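Local coordinates for protein TRAP dicarboxylate transporter-DctP subunit (Rhodobacter sphaeroides, PDB 4PE3) that probably binds a small solute, perhaps an organic acid, in the periplasm and passes it to a TRAP-type membrane transporter, at residues Tyr214-Asp222 with Arg281-Ala289; Asn226-Phe237 with Lys294-Arg305. All blocks are in the same frame, centred on the assembly; numbering follows the deposited sequence.

Contact 1 (Tyr214-Asp222 with Arg281-Ala289); sequences YSVFSVNQD and RDLEAVEAA. With ZN (zinc ion), chain L; ZN (zinc ion), chain H; ZN (zinc ion), chain F; IMD (imidazole), chain C.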
loop_
_atom_site.group_PDB
_atom_site.type_symbol
_atom_site.label_atom_id
_atom_site.label_comp_id
_atom_site.label_asym_id
_atom_site.label_seq_id
_atom_site.Cartn_x
_atom_site.Cartn_y
_atom_site.Cartn_z
ATOM N N TYR A 214 -1.020 8.966 9.345
ATOM C CA TYR A 214 -1.079 10.046 8.384
ATOM C C TYR A 214 -0.542 9.471 7.074
ATOM O O TYR A 214 -1.284 8.696 6.385
ATOM C CB TYR A 214 -0.371 11.314 8.899
ATOM C CG TYR A 214 -0.766 12.561 8.133
ATOM C CD1 TYR A 214 -2.047 13.089 8.243
ATOM C CD2 TYR A 214 0.127 13.184 7.280
ATOM C CE1 TYR A 214 -2.426 14.201 7.519
ATOM C CE2 TYR A 214 -0.243 14.311 6.555
ATOM C CZ TYR A 214 -1.510 14.806 6.696
ATOM O OH TYR A 214 -1.859 15.929 5.988
ATOM N N SER A 215 0.734 9.687 6.781
ATOM C CA SER A 215 1.318 9.328 5.497
ATOM C C SER A 215 2.741 8.766 5.635
ATOM O O SER A 215 3.125 8.304 6.727
ATOM C CB SER A 215 1.294 10.559 4.583
ATOM O OG SER A 215 1.701 10.291 3.249
ATOM N N VAL A 216 3.514 8.778 4.555
ATOM C CA VAL A 216 4.897 8.385 4.577
ATOM C C VAL A 216 5.700 9.426 5.352
ATOM O O VAL A 216 5.259 10.573 5.506
ATOM C CB VAL A 216 5.438 8.189 3.154
ATOM C CG1 VAL A 216 4.612 7.115 2.452
ATOM C CG2 VAL A 216 5.421 9.487 2.346
ATOM N N PHE A 217 6.865 9.029 5.837
ATOM C CA PHE A 217 7.665 9.919 6.683
ATOM C C PHE A 217 7.930 11.279 6.045
ATOM O O PHE A 217 7.869 12.320 6.720
ATOM C CB PHE A 217 8.985 9.273 7.110
ATOM C CG PHE A 217 9.652 9.975 8.277
ATOM C CD1 PHE A 217 10.449 11.102 8.065
ATOM C CD2 PHE A 217 9.449 9.551 9.567
ATOM C CE1 PHE A 217 11.055 11.749 9.138
ATOM C CE2 PHE A 217 10.051 10.194 10.648
ATOM C CZ PHE A 217 10.849 11.290 10.432
ATOM N N SER A 218 8.245 11.280 4.761
ATOM C CA SER A 218 8.588 12.544 4.110
ATOM C C SER A 218 7.431 13.546 4.155
ATOM O O SER A 218 7.658 14.744 4.322
ATOM C CB SER A 218 9.058 12.313 2.677
ATOM O OG SER A 218 8.057 11.637 1.943
ATOM N N VAL A 219 6.208 13.077 3.998
ATOM C CA VAL A 219 5.029 13.907 4.119
ATOM C C VAL A 219 4.799 14.292 5.557
ATOM O O VAL A 219 4.521 15.467 5.841
ATOM C CB VAL A 219 3.784 13.183 3.530
ATOM C CG1 VAL A 219 2.498 13.918 3.850
ATOM C CG2 VAL A 219 3.942 12.999 2.016
ATOM N N ASN A 220 4.905 13.327 6.469
ATOM C CA ASN A 220 4.667 13.618 7.882
ATOM C C ASN A 220 5.611 14.716 8.344
ATOM O O ASN A 220 5.203 15.644 9.093
ATOM C CB ASN A 220 4.863 12.369 8.740
ATOM C CG ASN A 220 3.871 11.282 8.445
ATOM O OD1 ASN A 220 2.914 11.461 7.705
ATOM N ND2 ASN A 220 4.119 10.096 9.030
ATOM N N GLN A 221 6.853 14.617 7.909
ATOM C CA GLN A 221 7.900 15.571 8.258
ATOM C C GLN A 221 7.626 16.951 7.662
ATOM O O GLN A 221 7.660 17.968 8.355
ATOM C CB GLN A 221 9.268 15.073 7.800
ATOM C CG GLN A 221 10.439 15.981 8.262
ATOM C CD GLN A 221 10.639 16.018 9.775
ATOM O OE1 GLN A 221 10.292 15.091 10.483
ATOM N NE2 GLN A 221 11.207 17.128 10.271
ATOM N N ASP A 222 7.306 16.984 6.375
ATOM C CA ASP A 222 7.036 18.250 5.689
ATOM C C ASP A 222 5.847 18.978 6.274
ATOM O O ASP A 222 5.790 20.221 6.234
ATOM C CB ASP A 222 6.733 18.013 4.211
ATOM C CG ASP A 222 7.955 17.982 3.346
ATOM O OD1 ASP A 222 9.093 18.189 3.803
ATOM O OD2 ASP A 222 7.763 17.747 2.128
ATOM N N ARG A 281 13.379 9.845 -0.326
ATOM C CA ARG A 281 12.691 11.013 0.189
ATOM C C ARG A 281 12.468 10.842 1.694
ATOM O O ARG A 281 12.611 11.794 2.467
ATOM C CB ARG A 281 11.358 11.230 -0.502
ATOM C CG ARG A 281 11.442 11.540 -2.000
ATOM C CD ARG A 281 11.901 12.942 -2.279
ATOM N NE ARG A 281 13.342 12.985 -2.466
ATOM C CZ ARG A 281 13.966 12.602 -3.576
ATOM N NH1 ARG A 281 15.286 12.668 -3.647
ATOM N NH2 ARG A 281 13.273 12.144 -4.618
ATOM N N ASP A 282 12.070 9.643 2.121
ATOM C CA ASP A 282 11.955 9.396 3.562
ATOM C C ASP A 282 13.286 9.579 4.285
ATOM O O ASP A 282 13.331 10.183 5.354
ATOM C CB ASP A 282 11.450 7.980 3.831
ATOM C CG ASP A 282 9.953 7.806 3.617
ATOM O OD1 ASP A 282 9.215 8.817 3.503
ATOM O OD2 ASP A 282 9.516 6.626 3.608
ATOM N N LEU A 283 14.370 9.035 3.726
ATOM C CA LEU A 283 15.684 9.161 4.365
ATOM C C LEU A 283 16.090 10.624 4.478
ATOM O O LEU A 283 16.657 11.033 5.497
ATOM C CB LEU A 283 16.752 8.361 3.609
ATOM C CG LEU A 283 16.571 6.836 3.656
ATOM C CD1 LEU A 283 17.509 6.157 2.691
ATOM C CD2 LEU A 283 16.782 6.291 5.055
ATOM N N GLU A 284 15.814 11.416 3.456
ATOM C CA GLU A 284 16.075 12.859 3.525
ATOM C C GLU A 284 15.380 13.502 4.716
ATOM O O GLU A 284 15.955 14.326 5.439
ATOM C CB GLU A 284 15.575 13.554 2.245
ATOM C CG GLU A 284 16.405 13.287 0.994
ATOM C CD GLU A 284 15.776 13.784 -0.292
ATOM O OE1 GLU A 284 14.602 14.224 -0.278
ATOM O OE2 GLU A 284 16.464 13.703 -1.341
ATOM N N ALA A 285 14.120 13.152 4.877
ATOM C CA ALA A 285 13.297 13.716 5.921
ATOM C C ALA A 285 13.738 13.228 7.298
ATOM O O ALA A 285 13.741 14.006 8.248
ATOM C CB ALA A 285 11.850 13.372 5.643
ATOM N N VAL A 286 14.101 11.949 7.421
ATOM C CA VAL A 286 14.555 11.428 8.719
ATOM C C VAL A 286 15.843 12.124 9.139
ATOM O O VAL A 286 16.032 12.473 10.307
ATOM C CB VAL A 286 14.774 9.891 8.678
ATOM C CG1 VAL A 286 15.428 9.404 9.988
ATOM C CG2 VAL A 286 13.456 9.170 8.442
ATOM N N GLU A 287 16.728 12.348 8.181
ATOM C CA GLU A 287 18.002 12.999 8.428
ATOM C C GLU A 287 17.747 14.404 8.972
ATOM O O GLU A 287 18.373 14.825 9.953
ATOM C CB GLU A 287 18.737 12.996 7.091
ATOM C CG GLU A 287 20.008 13.789 6.925
ATOM C CD GLU A 287 20.411 13.798 5.430
ATOM O OE1 GLU A 287 19.836 14.584 4.659
ATOM O OE2 GLU A 287 21.252 12.992 4.989
ATOM N N ALA A 288 16.796 15.115 8.374
ATOM C CA ALA A 288 16.430 16.448 8.821
ATOM C C ALA A 288 15.822 16.409 10.221
ATOM O O ALA A 288 16.148 17.236 11.082
ATOM C CB ALA A 288 15.489 17.097 7.831
ATOM N N ALA A 289 14.938 15.457 10.470
ATOM C CA ALA A 289 14.366 15.306 11.811
ATOM C C ALA A 289 15.446 15.086 12.865
ATOM O O ALA A 289 15.466 15.736 13.921
ATOM C CB ALA A 289 13.385 14.129 11.802
HETATM ZN ZN ZN L . 20.611 13.733 3.041
HETATM ZN ZN ZN H . 9.215 18.124 0.822
HETATM ZN ZN ZN F . -2.401 6.595 6.357
HETATM N N1 IMD C . 10.579 16.665 1.091
HETATM C C2 IMD C . 11.707 16.529 0.356
HETATM N N3 IMD C . 12.374 15.419 0.775
HETATM C C4 IMD C . 11.668 14.859 1.773
HETATM C C5 IMD C . 10.524 15.622 1.970
HETATM O O HOH W 1 7.567 6.249 5.497
HETATM O O HOH W 2 8.599 8.897 0.622
HETATM O O HOH W 3 -3.089 4.623 6.152
HETATM O O HOH W 4 -3.685 7.632 5.234
HETATM O O HOH W 5 19.447 15.143 2.085
#

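Contact 2 (Asn226-Phe237 with Lys294-Arg305); sequences NDIAPHPVYPGF and KITVHDWSDEER. With ZN (zinc ion), chain I; ZN (zinc ion), chain O; EDO (1,2-ethanediol), chain D.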
loop_
_atom_site.group_PDB
_atom_site.type_symbol
_atom_site.label_atom_id
_atom_site.label_comp_id
_atom_site.label_asym_id
_atom_site.label_seq_id
_atom_site.Cartn_x
_atom_site.Cartn_y
_atom_site.Cartn_z
ATOM N N ASN A 226 5.931 15.751 12.880
ATOM C CA ASN A 226 6.989 15.213 13.724
ATOM C C ASN A 226 7.583 16.286 14.621
ATOM O O ASN A 226 8.222 15.964 15.633
ATOM C CB ASN A 226 8.075 14.588 12.877
ATOM C CG ASN A 226 7.576 13.394 12.076
ATOM O OD1 ASN A 226 6.656 12.692 12.484
ATOM N ND2 ASN A 226 8.188 13.168 10.946
ATOM N N ASP A 227 7.367 17.553 14.279
ATOM C CA ASP A 227 7.816 18.638 15.119
ATOM C C ASP A 227 6.909 18.802 16.343
ATOM O O ASP A 227 7.396 19.022 17.452
ATOM C CB ASP A 227 7.857 19.958 14.363
ATOM C CG ASP A 227 8.952 20.023 13.330
ATOM O OD1 ASP A 227 9.513 19.017 12.894
ATOM O OD2 ASP A 227 9.262 21.155 12.925
ATOM N N ILE A 228 5.602 18.689 16.146
ATOM C CA ILE A 228 4.645 18.822 17.239
ATOM C C ILE A 228 4.447 17.503 18.012
ATOM O O ILE A 228 3.973 17.518 19.154
ATOM C CB ILE A 228 3.290 19.391 16.755
ATOM C CG1 ILE A 228 2.598 18.464 15.781
ATOM C CG2 ILE A 228 3.502 20.778 16.122
ATOM C CD1 ILE A 228 1.175 18.893 15.459
ATOM N N ALA A 229 4.882 16.402 17.414
ATOM C CA ALA A 229 4.714 15.049 17.961
ATOM C C ALA A 229 6.045 14.347 17.740
ATOM O O ALA A 229 6.282 13.730 16.704
ATOM C CB ALA A 229 3.576 14.343 17.254
ATOM N N PRO A 230 6.973 14.493 18.697
ATOM C CA PRO A 230 8.388 14.231 18.415
ATOM C C PRO A 230 8.858 12.786 18.664
ATOM O O PRO A 230 10.044 12.579 18.848
ATOM C CB PRO A 230 9.106 15.237 19.333
ATOM C CG PRO A 230 8.180 15.392 20.486
ATOM C CD PRO A 230 6.788 15.258 19.955
ATOM N N HIS A 231 7.954 11.824 18.549
ATOM C CA HIS A 231 8.291 10.411 18.672
ATOM C C HIS A 231 7.725 9.576 17.532
ATOM O O HIS A 231 6.999 8.601 17.747
ATOM C CB HIS A 231 7.770 9.863 20.006
ATOM C CG HIS A 231 8.531 10.352 21.189
ATOM N ND1 HIS A 231 9.840 9.999 21.421
ATOM C CD2 HIS A 231 8.177 11.184 22.194
ATOM C CE1 HIS A 231 10.261 10.584 22.527
ATOM N NE2 HIS A 231 9.276 11.318 23.006
ATOM N N PRO A 232 8.072 9.917 16.287
ATOM C CA PRO A 232 7.613 9.077 15.174
ATOM C C PRO A 232 8.160 7.655 15.223
ATOM O O PRO A 232 9.228 7.423 15.799
ATOM C CB PRO A 232 8.161 9.814 13.947
ATOM C CG PRO A 232 9.358 10.552 14.450
ATOM C CD PRO A 232 8.950 11.001 15.837
ATOM N N VAL A 233 7.433 6.724 14.599
ATOM C CA VAL A 233 7.939 5.384 14.385
ATOM C C VAL A 233 8.210 5.234 12.901
ATOM O O VAL A 233 7.308 5.375 12.057
ATOM C CB VAL A 233 6.979 4.297 14.898
ATOM C CG1 VAL A 233 7.613 2.914 14.770
ATOM C CG2 VAL A 233 6.617 4.527 16.352
ATOM N N TYR A 234 9.467 4.936 12.581
ATOM C CA TYR A 234 9.929 4.784 11.219
ATOM C C TYR A 234 11.026 3.724 11.182
ATOM O O TYR A 234 11.981 3.811 11.973
ATOM C CB TYR A 234 10.505 6.121 10.693
ATOM C CG TYR A 234 11.153 5.907 9.356
ATOM C CD1 TYR A 234 10.382 5.863 8.202
ATOM C CD2 TYR A 234 12.512 5.673 9.246
ATOM C CE1 TYR A 234 10.950 5.598 6.956
ATOM C CE2 TYR A 234 13.106 5.405 8.004
ATOM C CZ TYR A 234 12.319 5.380 6.862
ATOM O OH TYR A 234 12.933 5.096 5.655
ATOM N N PRO A 235 10.914 2.720 10.289
ATOM C CA PRO A 235 9.789 2.482 9.397
ATOM C C PRO A 235 8.506 2.251 10.156
ATOM O O PRO A 235 8.529 1.806 11.308
ATOM C CB PRO A 235 10.220 1.217 8.635
ATOM C CG PRO A 235 11.686 1.288 8.640
ATOM C CD PRO A 235 12.006 1.774 10.034
ATOM N N GLY A 236 7.387 2.621 9.565
ATOM C CA GLY A 236 6.104 2.353 10.176
ATOM C C GLY A 236 5.794 0.868 10.295
ATOM O O GLY A 236 6.535 0.008 9.809
ATOM N N PHE A 237 4.663 0.579 10.921
ATOM C CA PHE A 237 4.326 -0.796 11.276
ATOM C C PHE A 237 2.898 -1.175 10.921
ATOM O O PHE A 237 2.440 -2.240 11.341
ATOM C CB PHE A 237 4.557 -1.043 12.782
ATOM C CG PHE A 237 3.824 -0.086 13.665
ATOM C CD1 PHE A 237 2.508 -0.304 13.984
ATOM C CD2 PHE A 237 4.450 1.057 14.151
ATOM C CE1 PHE A 237 1.814 0.574 14.775
ATOM C CE2 PHE A 237 3.755 1.960 14.920
ATOM C CZ PHE A 237 2.432 1.729 15.227
ATOM N N LYS A 294 15.587 17.314 18.492
ATOM C CA LYS A 294 14.402 17.197 19.344
ATOM C C LYS A 294 13.564 15.958 19.049
ATOM O O LYS A 294 12.859 15.443 19.924
ATOM C CB LYS A 294 13.534 18.466 19.212
ATOM C CG LYS A 294 14.164 19.736 19.811
ATOM C CD LYS A 294 14.433 19.564 21.317
ATOM C CE LYS A 294 15.065 20.758 21.969
ATOM N NZ LYS A 294 15.563 20.383 23.332
ATOM N N ILE A 295 13.637 15.462 17.825
ATOM C CA ILE A 295 12.786 14.376 17.387
ATOM C C ILE A 295 13.513 13.038 17.581
ATOM O O ILE A 295 14.678 12.907 17.213
ATOM C CB ILE A 295 12.383 14.568 15.924
ATOM C CG1 ILE A 295 11.544 15.857 15.779
ATOM C CG2 ILE A 295 11.612 13.347 15.411
ATOM C CD1 ILE A 295 11.375 16.329 14.335
ATOM N N THR A 296 12.826 12.084 18.200
ATOM C CA THR A 296 13.351 10.727 18.404
ATOM C C THR A 296 12.665 9.803 17.420
ATOM O O THR A 296 11.445 9.645 17.435
ATOM C CB THR A 296 13.073 10.233 19.821
ATOM O OG1 THR A 296 13.664 11.137 20.754
ATOM C CG2 THR A 296 13.666 8.845 20.035
ATOM N N VAL A 297 13.435 9.212 16.518
ATOM C CA VAL A 297 12.854 8.338 15.508
ATOM C C VAL A 297 12.972 6.899 15.998
ATOM O O VAL A 297 14.077 6.388 16.148
ATOM C CB VAL A 297 13.554 8.512 14.170
ATOM C CG1 VAL A 297 12.934 7.594 13.093
ATOM C CG2 VAL A 297 13.487 9.993 13.748
ATOM N N HIS A 298 11.838 6.272 16.281
ATOM C CA HIS A 298 11.838 4.919 16.854
ATOM C C HIS A 298 11.690 3.887 15.758
ATOM O O HIS A 298 10.771 3.965 14.950
ATOM C CB HIS A 298 10.667 4.762 17.801
ATOM C CG HIS A 298 10.680 5.714 18.944
ATOM N ND1 HIS A 298 11.001 5.308 20.218
ATOM C CD2 HIS A 298 10.403 7.037 19.030
ATOM C CE1 HIS A 298 10.923 6.328 21.042
ATOM N NE2 HIS A 298 10.566 7.388 20.345
ATOM N N ASP A 299 12.600 2.918 15.723
ATOM C CA ASP A 299 12.519 1.778 14.800
ATOM C C ASP A 299 12.174 0.532 15.620
ATOM O O ASP A 299 13.036 -0.019 16.319
ATOM C CB ASP A 299 13.863 1.611 14.084
ATOM C CG ASP A 299 13.903 0.434 13.094
ATOM O OD1 ASP A 299 12.892 -0.183 12.744
ATOM O OD2 ASP A 299 15.014 0.103 12.648
ATOM N N TRP A 300 10.913 0.116 15.596
ATOM C CA TRP A 300 10.485 -1.004 16.434
ATOM C C TRP A 300 11.317 -2.241 16.116
ATOM O O TRP A 300 11.648 -2.497 14.964
ATOM C CB TRP A 300 9.003 -1.300 16.227
ATOM C CG TRP A 300 8.058 -0.432 16.966
ATOM C CD1 TRP A 300 8.354 0.707 17.673
ATOM C CD2 TRP A 300 6.646 -0.625 17.096
ATOM N NE1 TRP A 300 7.210 1.217 18.233
ATOM C CE2 TRP A 300 6.150 0.424 17.886
ATOM C CE3 TRP A 300 5.751 -1.586 16.620
ATOM C CZ2 TRP A 300 4.814 0.525 18.234
ATOM C CZ3 TRP A 300 4.428 -1.463 16.938
ATOM C CH2 TRP A 300 3.968 -0.420 17.749
ATOM N N SER A 301 11.670 -3.006 17.150
ATOM C CA SER A 301 12.397 -4.246 16.918
ATOM C C SER A 301 11.590 -5.243 16.104
ATOM O O SER A 301 10.366 -5.175 16.022
ATOM C CB SER A 301 12.762 -4.887 18.247
ATOM O OG SER A 301 11.584 -5.249 18.935
ATOM N N ASP A 302 12.284 -6.200 15.518
ATOM C CA ASP A 302 11.604 -7.291 14.838
ATOM C C ASP A 302 10.581 -7.994 15.739
ATOM O O ASP A 302 9.502 -8.375 15.280
ATOM C CB ASP A 302 12.614 -8.319 14.329
ATOM C CG ASP A 302 13.450 -7.798 13.186
ATOM O OD1 ASP A 302 13.138 -6.711 12.653
ATOM O OD2 ASP A 302 14.412 -8.492 12.801
ATOM N N GLU A 303 10.957 -8.220 16.994
ATOM C CA GLU A 303 10.061 -8.862 17.954
ATOM C C GLU A 303 8.794 -8.058 18.207
ATOM O O GLU A 303 7.706 -8.607 18.296
ATOM C CB GLU A 303 10.776 -9.144 19.290
ATOM C CG GLU A 303 11.777 -8.074 19.770
ATOM C CD GLU A 303 11.333 -7.303 21.030
ATOM O OE1 GLU A 303 10.290 -7.641 21.630
ATOM O OE2 GLU A 303 12.034 -6.346 21.436
ATOM N N GLU A 304 8.920 -6.739 18.307
ATOM C CA GLU A 304 7.744 -5.923 18.549
ATOM C C GLU A 304 6.862 -5.898 17.290
ATOM O O GLU A 304 5.648 -5.929 17.374
ATOM C CB GLU A 304 8.133 -4.512 19.013
ATOM C CG GLU A 304 8.771 -4.498 20.396
ATOM C CD GLU A 304 7.863 -5.046 21.438
ATOM O OE1 GLU A 304 6.622 -4.906 21.319
ATOM O OE2 GLU A 304 8.409 -5.635 22.394
ATOM N N ARG A 305 7.481 -5.879 16.128
ATOM C CA ARG A 305 6.728 -5.925 14.888
ATOM C C ARG A 305 5.987 -7.255 14.751
ATOM O O ARG A 305 4.839 -7.304 14.307
ATOM C CB ARG A 305 7.664 -5.671 13.715
ATOM C CG ARG A 305 8.187 -4.225 13.703
ATOM C CD ARG A 305 9.171 -4.004 12.610
ATOM N NE ARG A 305 9.763 -2.670 12.692
ATOM C CZ ARG A 305 9.254 -1.559 12.164
ATOM N NH1 ARG A 305 8.139 -1.621 11.470
ATOM N NH2 ARG A 305 9.911 -0.415 12.312
HETATM ZN ZN ZN I . 8.664 22.913 13.288
HETATM ZN ZN ZN O . 14.578 -1.496 11.559
HETATM C C1 EDO D . 10.930 3.390 3.213
HETATM O O1 EDO D . 11.275 4.718 3.629
HETATM C C2 EDO D . 9.748 2.851 4.017
HETATM O O2 EDO D . 10.133 2.627 5.366
HETATM O O HOH W 6 11.769 13.180 21.117
HETATM O O HOH W 7 12.681 -2.107 11.036
HETATM O O HOH W 8 14.840 -0.243 9.849
HETATM O O HOH W 9 15.255 -2.771 13.014
#

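Contact 1 (Tyr214-Asp222 with Arg281-Ala289)
Phe217, in the first turn of helix 217-222, lays one face of its ring against the CG2 methyl of Val286 on helix 281-289. Val286 CG2 stands 3.6 Å from the Phe217 ring centroid, 15° off the normal, a CH-pi contact made with the two side chains at about a right angle. With CG anti to the backbone N (chi1 -164°), the ring spans the gap between the helices and settles as a knob among Asp282, Ala285, Val286 and Ala289, the helix-helix packing of a family 7 solute-binding protein. Ala285 CB meets it in plane at the edge, 3.6 Å from Phe217 CD1. Ala285 CB also packs on the backbone of helix 217-222, 3.7 Å from Ser218 CA, and so small a side chain suits axes that approach to 8.1 Å at 40°.

The polar contacts lie at the start of helix 217-222. Asp282 OD1 accepts from Ser218 N at 2.9 Å, met on its anti side, while a water links Phe217 N to Asp282 OD2. The carboxylate thus takes one amide directly and a second through water, and would probably be stabilised by that helix end. Gln221 bends at chi2 and passes Ala289, its OE1 3.5 Å from Ala289 CB, to hydrogen-bond Asn226 ND2 through OE1. On the outer flank Asp222 OD2 binds a zinc ion that also holds N1 of an imidazole, probably from the crystallisation liquor, whose N3 donates to Glu284 OE1 at 2.7 Å. Arg281 grips that glutamate side-on.

Helix 217-223 follows strand 211-213, after Tyr214 O, which shares a zinc ion with Glu155 and Asp213. Helix 257-291 packs on this helix, with helix 225-228 and the loop carrying Tyr234 alongside.

Contact 2 (Asn226-Phe237 with Lys294-Arg305)
Val233 and His298 form a single parallel beta bridge in which two extended segments run side by side. His298 N donates to Pro232 O and Tyr234 N to His298 O, both at 2.9 Å. Packing is close beyond the bridge, where the Phe237 ring stacks face to face on the six-membered ring of Trp300, centroids 3.9 Å apart and planes at 8°. Val233 CG1 sits over the five-membered ring on the same face of the indole, a CH-pi contact, while Trp300 NE1 donates to Leu163 O. Arg305 closes this end. Its extended chain brings NH2 to Pro235 O and NH1 to Gly236 O, each at 2.8 Å, with both acceptors in the guanidinium plane but the donors above the carbonyl planes. A salt bridge from NH2 to Asp299 OD1 and a bond from NE to Trp300 O help to fix the group's rotation.

The solvent side is looser. Asp299 also binds a zinc ion carrying three waters. At the far end Lys294 is exposed, and a water joins Pro230 O, Lys294 O and Thr296 OG1 over one face of the His231 ring. His298 ND1 is hydrogen-bonded to Asp164 OD1, and His298 NE2 to His231 ND1 at 2.9 Å.

In the fold
Contacts 1 and 2 alternate along the chain: helix 217-223 leads into helix 225-228 and the 226-237 loop, while helix 257-291 leads on to 294-305. Their centres are about 12 Å apart, and they touch directly. Gln221 OE1 and Asn226 ND2 are 2.9 Å apart, that amide nitrogen lies 3.3 Å from Phe217 CZ, and Val286 CG2 packs 3.7 Å from Tyr234 CD2. Tyr234 also meets Phe217 edge-to-face, joining the two contacts. An ethanediol, probably from the crystallisation liquor, is hydrogen-bonded to Asp282 OD2 of contact 1 and has its O1 2.6 Å from Tyr234 OH of contact 2. No transported solute occupies this open form.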